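PDB 2RJO: twin-arginine translocation pathway signal protein from Burkholderia phytofirmans, which probably serves as a periplasmic sugar-binding protein of a transport system, holding beta-D-galactopyranose in the cleft between its two lobes. Local coordinates for residues D105-Y110 against D280-F285; L170-V175 against Q188-R193; K25-F30 against L36-L41. One frame throughout, in Å; residues are numbered along the deposited sequence.

Interaction 1. Residues D105-Y110 against D280-F285; sequences DYNPNY and DRRESF
Arg282 alone carries the side of 280-285 in this contact, its guanidinium reaching between the side chain of Asn107 and the backbone carbonyl of Tyr110. The side chain bends about CB-CG (chi2 -74°) before running out to the loop. Asn107 OD1 lies over one face of the guanidinium, the amide and guanidinium planes being 54° apart. Its modelled separation from Arg282 NH2 is 2.4 Å, and Tyr110 O approaches Arg282 NH1 obliquely at 2.5 Å. Both separations are doubtfully short, and neither oxygen has hydrogen-bond geometry toward the guanidinium. Pro108, which follows a cis peptide bond, brings its CA to 4.4 Å from Arg282 NH2. Arg282 also packs on Pro103 and Leu274. Next along the chain, Glu283 turns to other partners, hydrogen-bonding His102 and Tyr323. Ser284 OG then bonds back to Asp280 O at 2.5 Å, tying the start of strand 283-291 to the residues just before it; the donor stands above the carbonyl plane. The contact thus sets an arginine at the start of strand 283-291 against the loop that leads into its parallel neighbour in the mixed sheet, strand 110-115, where Tyr110 leans on Val81 of helix 74-87.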
loop_
_atom_site.group_PDB
_atom_site.type_symbol
_atom_site.label_atom_id
_atom_site.label_comp_id
_atom_site.label_asym_id
_atom_site.label_seq_id
_atom_site.Cartn_x
_atom_site.Cartn_y
_atom_site.Cartn_z
ATOM N N ASP A 105 3.991 18.195 13.916
ATOM C CA ASP A 105 4.664 18.216 15.212
ATOM C C ASP A 105 6.180 18.110 14.975
ATOM O O ASP A 105 6.973 18.200 15.916
ATOM C CB ASP A 105 4.193 17.062 16.115
ATOM C CG ASP A 105 2.760 17.251 16.624
ATOM O OD1 ASP A 105 2.368 18.399 16.929
ATOM O OD2 ASP A 105 2.027 16.247 16.732
ATOM N N TYR A 106 6.577 17.910 13.720
ATOM C CA TYR A 106 7.998 17.826 13.388
ATOM C C TYR A 106 8.351 18.721 12.198
ATOM O O TYR A 106 9.027 18.268 11.270
ATOM C CB TYR A 106 8.423 16.384 13.061
ATOM C CG TYR A 106 8.405 15.401 14.218
ATOM C CD1 TYR A 106 7.220 14.794 14.622
ATOM C CD2 TYR A 106 9.578 15.050 14.876
ATOM C CE1 TYR A 106 7.201 13.852 15.648
ATOM C CE2 TYR A 106 9.575 14.104 15.913
ATOM C CZ TYR A 106 8.378 13.507 16.288
ATOM O OH TYR A 106 8.351 12.543 17.277
ATOM N N ASN A 107 7.894 19.976 12.209
ATOM C CA ASN A 107 8.207 20.900 11.108
ATOM C C ASN A 107 9.703 21.237 11.092
ATOM O O ASN A 107 10.299 21.493 12.141
ATOM C CB ASN A 107 7.413 22.206 11.235
ATOM C CG ASN A 107 5.911 22.006 11.086
ATOM O OD1 ASN A 107 5.457 21.034 10.483
ATOM N ND2 ASN A 107 5.131 22.942 11.626
ATOM N N PRO A 108 10.332 21.252 9.901
ATOM C CA PRO A 108 9.792 20.970 8.565
ATOM C C PRO A 108 10.279 19.604 8.047
ATOM O O PRO A 108 9.930 19.185 6.935
ATOM C CB PRO A 108 10.378 22.107 7.749
ATOM C CG PRO A 108 11.824 22.087 8.255
ATOM C CD PRO A 108 11.668 21.875 9.784
ATOM N N ASN A 109 11.082 18.922 8.865
ATOM C CA ASN A 109 11.669 17.633 8.505
ATOM C C ASN A 109 10.679 16.520 8.143
ATOM O O ASN A 109 10.910 15.768 7.205
ATOM C CB ASN A 109 12.601 17.172 9.628
ATOM C CG ASN A 109 13.675 18.207 9.956
ATOM O OD1 ASN A 109 14.748 18.225 9.350
ATOM N ND2 ASN A 109 13.374 19.087 10.899
ATOM N N TYR A 110 9.583 16.412 8.880
ATOM C CA TYR A 110 8.574 15.403 8.590
ATOM C C TYR A 110 7.618 16.070 7.607
ATOM O O TYR A 110 6.624 16.662 8.009
ATOM C CB TYR A 110 7.824 15.025 9.864
ATOM C CG TYR A 110 6.948 13.801 9.750
ATOM C CD1 TYR A 110 6.741 13.162 8.526
ATOM C CD2 TYR A 110 6.321 13.282 10.876
ATOM C CE1 TYR A 110 5.931 12.034 8.435
ATOM C CE2 TYR A 110 5.518 12.168 10.800
ATOM C CZ TYR A 110 5.322 11.544 9.581
ATOM O OH TYR A 110 4.520 10.429 9.530
ATOM N N ASP A 280 -4.746 18.669 5.306
ATOM C CA ASP A 280 -4.946 17.628 4.300
ATOM C C ASP A 280 -3.831 17.530 3.266
ATOM O O ASP A 280 -3.874 16.670 2.379
ATOM C CB ASP A 280 -6.297 17.788 3.590
ATOM C CG ASP A 280 -6.522 19.184 3.066
ATOM O OD1 ASP A 280 -6.908 19.319 1.890
ATOM O OD2 ASP A 280 -6.325 20.147 3.837
ATOM N N ARG A 281 -2.835 18.405 3.379
ATOM C CA ARG A 281 -1.685 18.374 2.481
ATOM C C ARG A 281 -0.470 17.878 3.257
ATOM O O ARG A 281 0.594 17.644 2.690
ATOM C CB ARG A 281 -1.430 19.755 1.879
ATOM C CG ARG A 281 -2.529 20.138 0.909
ATOM C CD ARG A 281 -2.204 21.368 0.122
ATOM N NE ARG A 281 -3.124 21.508 -0.999
ATOM C CZ ARG A 281 -3.007 22.433 -1.945
ATOM N NH1 ARG A 281 -2.011 23.310 -1.897
ATOM N NH2 ARG A 281 -3.860 22.452 -2.957
ATOM N N ARG A 282 -0.668 17.706 4.560
ATOM C CA ARG A 282 0.357 17.210 5.478
ATOM C C ARG A 282 0.091 15.730 5.762
ATOM O O ARG A 282 1.014 14.921 5.789
ATOM C CB ARG A 282 0.324 18.022 6.772
ATOM C CG ARG A 282 1.255 19.224 6.755
ATOM C CD ARG A 282 2.698 18.737 6.889
ATOM N NE ARG A 282 3.605 19.831 7.175
ATOM C CZ ARG A 282 4.699 19.734 7.921
ATOM N NH1 ARG A 282 5.043 18.586 8.479
ATOM N NH2 ARG A 282 5.470 20.799 8.088
ATOM N N GLU A 283 -1.177 15.401 5.988
ATOM C CA GLU A 283 -1.630 14.029 6.222
ATOM C C GLU A 283 -2.790 13.874 5.253
ATOM O O GLU A 283 -3.887 14.372 5.504
ATOM C CB GLU A 283 -2.125 13.837 7.653
ATOM C CG GLU A 283 -1.025 13.766 8.688
ATOM C CD GLU A 283 -1.522 13.268 10.032
ATOM O OE1 GLU A 283 -2.749 13.087 10.183
ATOM O OE2 GLU A 283 -0.687 13.061 10.941
ATOM N N SER A 284 -2.543 13.187 4.143
ATOM C CA SER A 284 -3.556 13.039 3.107
ATOM C C SER A 284 -4.062 11.638 2.799
ATOM O O SER A 284 -3.326 10.656 2.877
ATOM C CB SER A 284 -3.016 13.636 1.801
ATOM O OG SER A 284 -2.207 14.784 2.033
ATOM N N PHE A 285 -5.343 11.556 2.463
ATOM C CA PHE A 285 -5.937 10.303 2.010
ATOM C C PHE A 285 -5.917 10.638 0.531
ATOM O O PHE A 285 -6.350 11.724 0.154
ATOM C CB PHE A 285 -7.388 10.147 2.475
ATOM C CG PHE A 285 -7.553 9.222 3.637
ATOM C CD1 PHE A 285 -8.781 9.113 4.279
ATOM C CD2 PHE A 285 -6.481 8.458 4.100
ATOM C CE1 PHE A 285 -8.946 8.255 5.369
ATOM C CE2 PHE A 285 -6.633 7.599 5.185
ATOM C CZ PHE A 285 -7.866 7.499 5.821
#

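Interaction 2. Residues L170-V175 against Q188-R193; sequences LLDFQV and QAWMTR. With SO4 (sulfate ion), chain E.
Trp190 NE1 donates to Asp172 OD2 at 2.6 Å, a short and nearly straight hydrogen bond (164° at the hydrogen). The oxygen lies close to the indole plane and offers its anti lone pair, the one turned away from OD1, while the carboxylate stands almost perpendicular to the ring. Asp172 points its CB at the helix and holds CG anti to the backbone N (chi1 -177°), which places OD2 at the pyrrole edge of the indole. The strand backbone lines the same ring: Asp172 O comes to 3.3 Å from Trp190 CZ2, and Gln174 N lies at the edge in plane. Gln174 then adds an apolar touch, its CG 3.5 Å from Trp190 CZ2, before its chain bends at chi2 and carries the amide away from the indole. A sulfate ion, probably from the crystallisation liquor, sits near these polar ends. Arg193 NH2 makes a weak hydrogen bond to sulfate O1 at 2.8 Å, and Gln174 NE2 lies 2.8 Å from sulfate O3. The very close approach of Asp172 OD1 to the ion is doubtful. Strand 170-175 and helix 188-193 run nearly antiparallel, their axes 10.5 Å apart at 157°. This is the return path of a beta-alpha-beta crossover: strand 168-175 is an edge strand of its parallel sheet within this chain, and helix 180-194 leads across strand 137-143 to strand 198-203, Trp190 packing on Val140, Leu142 and Ile198 beneath it.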
loop_
_atom_site.group_PDB
_atom_site.type_symbol
_atom_site.label_atom_id
_atom_site.label_comp_id
_atom_site.label_asym_id
_atom_site.label_seq_id
_atom_site.Cartn_x
_atom_site.Cartn_y
_atom_site.Cartn_z
ATOM N N LEU A 170 -19.030 -15.246 7.291
ATOM C CA LEU A 170 -17.574 -15.164 7.347
ATOM C C LEU A 170 -17.042 -16.456 7.944
ATOM O O LEU A 170 -17.085 -16.658 9.164
ATOM C CB LEU A 170 -17.130 -13.986 8.214
ATOM C CG LEU A 170 -15.624 -13.724 8.261
ATOM C CD1 LEU A 170 -15.112 -13.356 6.877
ATOM C CD2 LEU A 170 -15.336 -12.608 9.252
ATOM N N LEU A 171 -16.524 -17.331 7.088
ATOM C CA LEU A 171 -16.016 -18.605 7.565
ATOM C C LEU A 171 -14.784 -18.515 8.456
ATOM O O LEU A 171 -14.720 -19.203 9.480
ATOM C CB LEU A 171 -15.744 -19.532 6.385
ATOM C CG LEU A 171 -16.962 -19.780 5.496
ATOM C CD1 LEU A 171 -16.580 -20.670 4.316
ATOM C CD2 LEU A 171 -18.067 -20.415 6.312
ATOM N N ASP A 172 -13.813 -17.679 8.083
ATOM C CA ASP A 172 -12.590 -17.553 8.875
ATOM C C ASP A 172 -11.627 -16.473 8.373
ATOM O O ASP A 172 -11.345 -16.386 7.183
ATOM C CB ASP A 172 -11.860 -18.897 8.903
ATOM C CG ASP A 172 -10.612 -18.869 9.767
ATOM O OD1 ASP A 172 -10.666 -18.274 10.859
ATOM O OD2 ASP A 172 -9.585 -19.457 9.371
ATOM N N PHE A 173 -11.119 -15.656 9.288
ATOM C CA PHE A 173 -10.180 -14.599 8.922
ATOM C C PHE A 173 -8.799 -15.020 9.379
ATOM O O PHE A 173 -8.628 -15.447 10.521
ATOM C CB PHE A 173 -10.551 -13.287 9.613
ATOM C CG PHE A 173 -9.676 -12.122 9.223
ATOM C CD1 PHE A 173 -9.897 -11.436 8.034
ATOM C CD2 PHE A 173 -8.622 -11.723 10.035
ATOM C CE1 PHE A 173 -9.076 -10.361 7.657
ATOM C CE2 PHE A 173 -7.789 -10.648 9.669
ATOM C CZ PHE A 173 -8.014 -9.973 8.487
ATOM N N GLN A 174 -7.816 -14.898 8.494
ATOM C CA GLN A 174 -6.438 -15.267 8.813
ATOM C C GLN A 174 -5.445 -14.262 8.238
ATOM O O GLN A 174 -5.617 -13.757 7.130
ATOM C CB GLN A 174 -6.120 -16.652 8.261
ATOM C CG GLN A 174 -6.766 -17.792 9.020
ATOM C CD GLN A 174 -6.075 -18.086 10.336
ATOM O OE1 GLN A 174 -4.890 -18.404 10.369
ATOM N NE2 GLN A 174 -6.819 -17.990 11.429
ATOM N N VAL A 175 -4.401 -13.992 9.005
ATOM C CA VAL A 175 -3.355 -13.067 8.609
ATOM C C VAL A 175 -2.300 -13.799 7.784
ATOM O O VAL A 175 -1.825 -14.870 8.180
ATOM C CB VAL A 175 -2.700 -12.462 9.855
ATOM C CG1 VAL A 175 -1.456 -11.676 9.471
ATOM C CG2 VAL A 175 -3.706 -11.585 10.582
ATOM N N GLN A 188 -5.205 -23.518 1.123
ATOM C CA GLN A 188 -5.288 -24.969 1.012
ATOM C C GLN A 188 -6.003 -25.564 2.208
ATOM O O GLN A 188 -6.937 -26.349 2.044
ATOM C CB GLN A 188 -3.891 -25.584 0.919
ATOM C CG GLN A 188 -3.153 -25.220 -0.334
ATOM C CD GLN A 188 -1.860 -25.979 -0.466
ATOM O OE1 GLN A 188 -0.950 -25.849 0.373
ATOM N NE2 GLN A 188 -1.758 -26.783 -1.524
ATOM N N ALA A 189 -5.555 -25.197 3.405
ATOM C CA ALA A 189 -6.151 -25.701 4.636
ATOM C C ALA A 189 -7.625 -25.312 4.739
ATOM O O ALA A 189 -8.425 -26.066 5.295
ATOM C CB ALA A 189 -5.391 -25.180 5.847
ATOM N N TRP A 190 -7.982 -24.139 4.219
ATOM C CA TRP A 190 -9.378 -23.695 4.251
ATOM C C TRP A 190 -10.258 -24.535 3.334
ATOM O O TRP A 190 -11.423 -24.786 3.641
ATOM C CB TRP A 190 -9.519 -22.242 3.805
ATOM C CG TRP A 190 -9.283 -21.212 4.869
ATOM C CD1 TRP A 190 -9.429 -21.366 6.217
ATOM C CD2 TRP A 190 -8.930 -19.842 4.656
ATOM N NE1 TRP A 190 -9.190 -20.175 6.856
ATOM C CE2 TRP A 190 -8.883 -19.221 5.921
ATOM C CE3 TRP A 190 -8.654 -19.076 3.514
ATOM C CZ2 TRP A 190 -8.569 -17.863 6.076
ATOM C CZ3 TRP A 190 -8.342 -17.723 3.672
ATOM C CH2 TRP A 190 -8.303 -17.138 4.940
HETATM N N MSE A 191 -9.715 -24.933 2.187
HETATM C CA MSE A 191 -10.479 -25.739 1.241
HETATM C C MSE A 191 -10.686 -27.147 1.768
HETATM O O MSE A 191 -11.686 -27.789 1.475
HETATM C CB MSE A 191 -9.768 -25.788 -0.104
HETATM C CG MSE A 191 -9.989 -24.549 -0.928
HETATM SE SE MSE A 191 -8.964 -24.564 -2.383
HETATM C CE MSE A 191 -7.729 -23.325 -1.854
ATOM N N THR A 192 -9.725 -27.621 2.548
ATOM C CA THR A 192 -9.815 -28.946 3.130
ATOM C C THR A 192 -10.805 -28.897 4.289
ATOM O O THR A 192 -11.562 -29.838 4.506
ATOM C CB THR A 192 -8.443 -29.414 3.660
ATOM O OG1 THR A 192 -7.631 -29.861 2.563
ATOM C CG2 THR A 192 -8.619 -30.545 4.669
ATOM N N ARG A 193 -10.799 -27.781 5.012
ATOM C CA ARG A 193 -11.665 -27.600 6.166
ATOM C C ARG A 193 -13.109 -27.246 5.859
ATOM O O ARG A 193 -14.017 -27.796 6.479
ATOM C CB ARG A 193 -11.087 -26.530 7.092
ATOM C CG ARG A 193 -11.890 -26.345 8.357
ATOM C CD ARG A 193 -11.127 -25.572 9.429
ATOM N NE ARG A 193 -11.877 -24.404 9.878
ATOM C CZ ARG A 193 -11.737 -23.837 11.071
ATOM N NH1 ARG A 193 -10.875 -24.340 11.949
ATOM N NH2 ARG A 193 -12.450 -22.760 11.386
HETATM S S SO4 E . -9.790 -19.931 13.190
HETATM O O1 SO4 E . -10.893 -20.671 12.528
HETATM O O2 SO4 E . -10.150 -18.499 13.374
HETATM O O3 SO4 E . -8.560 -19.997 12.355
HETATM O O4 SO4 E . -9.540 -20.567 14.514
#

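Interaction 3. Residues K25-F30 against L36-L41; sequences KGAQSF and LPYVPL
The Tyr38 ring lies flat against the backbone of helix 25-30 and turns its other face to its own strand. Over the first face stands Gln28 CA, 4.1 Å from the ring centroid and 13° off the normal, a CH-pi contact. Ala27 C covers the same face nearer the rim. On the opposite face Pro40 N sits 3.9 Å above the plane, again toward the rim, so that the ring is held between a turn of helix and the strand that bears it. The methyl group of Ala27 meets the phenol end, its CB 3.6 Å from Tyr38 CE1 and 3.5 Å from Tyr38 OH. At the diagonally opposite ring carbon, Gln28 CG comes to 4.1 Å from Tyr38 CD2; the rest of that side chain extends beyond CG, its amide almost perpendicular to the ring. Tyr38 carries CG anti to the backbone N (chi1 176°), a torsion that sends the ring out from the strand to the helix. The two segments belong to the beta-alpha-beta unit of strand 7-12, helix 18-34 and strand 38-42, in which the two strands are parallel neighbours and the helix packs over them, an element of the Rossmann-like lobes of periplasmic binding proteins. The beginning of this helix supplies Tyr19 and Tyr20 to the galactose pocket, while Ala27 and Gln28 belong to a later part. Tyr38 also touches Cys10 on strand 7-12 and Ala31 on the helix, and its OH makes a weak hydrogen bond with Asn24 ND2. Further along the helix Phe30 packs on Leu8 of strand 7-12 and meets Trp310 edge-to-face.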
loop_
_atom_site.group_PDB
_atom_site.type_symbol
_atom_site.label_atom_id
_atom_site.label_comp_id
_atom_site.label_asym_id
_atom_site.label_seq_id
_atom_site.Cartn_x
_atom_site.Cartn_y
_atom_site.Cartn_z
ATOM N N LYS A 25 10.215 1.539 -8.595
ATOM C CA LYS A 25 10.347 2.023 -9.967
ATOM C C LYS A 25 10.031 3.505 -10.023
ATOM O O LYS A 25 10.729 4.274 -10.677
ATOM C CB LYS A 25 9.363 1.288 -10.877
ATOM C CG LYS A 25 9.976 0.515 -12.032
ATOM C CD LYS A 25 10.745 -0.702 -11.557
ATOM C CE LYS A 25 10.806 -1.770 -12.651
ATOM N NZ LYS A 25 9.435 -2.306 -12.985
ATOM N N GLY A 26 8.948 3.893 -9.354
ATOM C CA GLY A 26 8.540 5.288 -9.326
ATOM C C GLY A 26 9.564 6.195 -8.671
ATOM O O GLY A 26 9.830 7.284 -9.178
ATOM N N ALA A 27 10.133 5.762 -7.547
ATOM C CA ALA A 27 11.140 6.555 -6.842
ATOM C C ALA A 27 12.350 6.723 -7.751
ATOM O O ALA A 27 12.893 7.817 -7.919
ATOM C CB ALA A 27 11.555 5.850 -5.552
ATOM N N GLN A 28 12.760 5.600 -8.322
ATOM C CA GLN A 28 13.881 5.501 -9.242
ATOM C C GLN A 28 13.656 6.496 -10.379
ATOM O O GLN A 28 14.554 7.243 -10.757
ATOM C CB GLN A 28 13.912 4.073 -9.786
ATOM C CG GLN A 28 15.232 3.551 -10.280
ATOM C CD GLN A 28 15.117 2.096 -10.718
ATOM O OE1 GLN A 28 14.448 1.783 -11.708
ATOM N NE2 GLN A 28 15.750 1.196 -9.970
ATOM N N SER A 29 12.436 6.505 -10.912
ATOM C CA SER A 29 12.085 7.404 -12.005
ATOM C C SER A 29 12.099 8.873 -11.599
ATOM O O SER A 29 12.427 9.737 -12.411
ATOM C CB SER A 29 10.713 7.039 -12.573
ATOM O OG SER A 29 10.281 7.994 -13.524
ATOM N N PHE A 30 11.746 9.172 -10.354
ATOM C CA PHE A 30 11.764 10.559 -9.928
ATOM C C PHE A 30 13.192 11.050 -9.728
ATOM O O PHE A 30 13.526 12.168 -10.102
ATOM C CB PHE A 30 11.007 10.751 -8.624
ATOM C CG PHE A 30 11.160 12.130 -8.065
ATOM C CD1 PHE A 30 10.505 13.206 -8.655
ATOM C CD2 PHE A 30 12.035 12.372 -7.013
ATOM C CE1 PHE A 30 10.723 14.509 -8.209
ATOM C CE2 PHE A 30 12.261 13.670 -6.558
ATOM C CZ PHE A 30 11.608 14.741 -7.153
ATOM N N LEU A 36 19.373 13.194 -9.322
ATOM C CA LEU A 36 19.979 12.990 -8.004
ATOM C C LEU A 36 20.209 11.502 -7.743
ATOM O O LEU A 36 19.452 10.651 -8.206
ATOM C CB LEU A 36 19.095 13.579 -6.894
ATOM C CG LEU A 36 18.843 15.087 -6.917
ATOM C CD1 LEU A 36 17.763 15.434 -5.923
ATOM C CD2 LEU A 36 20.112 15.837 -6.595
ATOM N N PRO A 37 21.278 11.167 -7.010
ATOM C CA PRO A 37 21.557 9.761 -6.720
ATOM C C PRO A 37 20.394 9.126 -5.964
ATOM O O PRO A 37 19.768 9.762 -5.110
ATOM C CB PRO A 37 22.849 9.823 -5.900
ATOM C CG PRO A 37 22.773 11.167 -5.239
ATOM C CD PRO A 37 22.260 12.047 -6.354
ATOM N N TYR A 38 20.116 7.870 -6.292
ATOM C CA TYR A 38 19.023 7.129 -5.689
ATOM C C TYR A 38 19.515 5.923 -4.896
ATOM O O TYR A 38 20.438 5.240 -5.325
ATOM C CB TYR A 38 18.065 6.651 -6.776
ATOM C CG TYR A 38 16.969 5.790 -6.235
ATOM C CD1 TYR A 38 16.072 6.294 -5.305
ATOM C CD2 TYR A 38 16.834 4.464 -6.642
ATOM C CE1 TYR A 38 15.061 5.507 -4.785
ATOM C CE2 TYR A 38 15.818 3.656 -6.126
ATOM C CZ TYR A 38 14.934 4.191 -5.197
ATOM O OH TYR A 38 13.921 3.417 -4.682
ATOM N N VAL A 39 18.878 5.658 -3.755
ATOM C CA VAL A 39 19.254 4.539 -2.895
ATOM C C VAL A 39 18.039 3.765 -2.408
ATOM O O VAL A 39 17.267 4.256 -1.588
ATOM C CB VAL A 39 20.035 5.020 -1.666
ATOM C CG1 VAL A 39 20.466 3.828 -0.824
ATOM C CG2 VAL A 39 21.235 5.812 -2.106
ATOM N N PRO A 40 17.843 2.545 -2.924
ATOM C CA PRO A 40 16.683 1.784 -2.466
ATOM C C PRO A 40 17.053 0.999 -1.218
ATOM O O PRO A 40 18.164 0.500 -1.113
ATOM C CB PRO A 40 16.376 0.890 -3.664
ATOM C CG PRO A 40 17.741 0.567 -4.178
ATOM C CD PRO A 40 18.493 1.885 -4.072
ATOM N N LEU A 41 16.138 0.914 -0.261
ATOM C CA LEU A 41 16.404 0.166 0.958
ATOM C C LEU A 41 15.281 -0.842 1.183
ATOM O O LEU A 41 14.105 -0.480 1.151
ATOM C CB LEU A 41 16.525 1.120 2.154
ATOM C CG LEU A 41 17.652 2.171 2.097
ATOM C CD1 LEU A 41 17.621 3.010 3.365
ATOM C CD2 LEU A 41 19.012 1.507 1.949
#

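From the N terminus, interaction 3 closes first, over five intervening residues, most of them the last turn of helix 18-34, before strand 38-42. The chain then runs on to 105-110, where interaction 1 opens; that long loop closes only at 280-285, after the chain has visited the other lobe. Interaction 2, a local contact between strand 168-175 and helix 180-194, opens and closes within that excursion. Interactions 1 and 3 both reach the same mixed sheet, their centres about 22 Å apart, whereas interaction 2 belongs to the separate parallel sheet, with its centre about 40 Å from that of interaction 1. None of the three touches another.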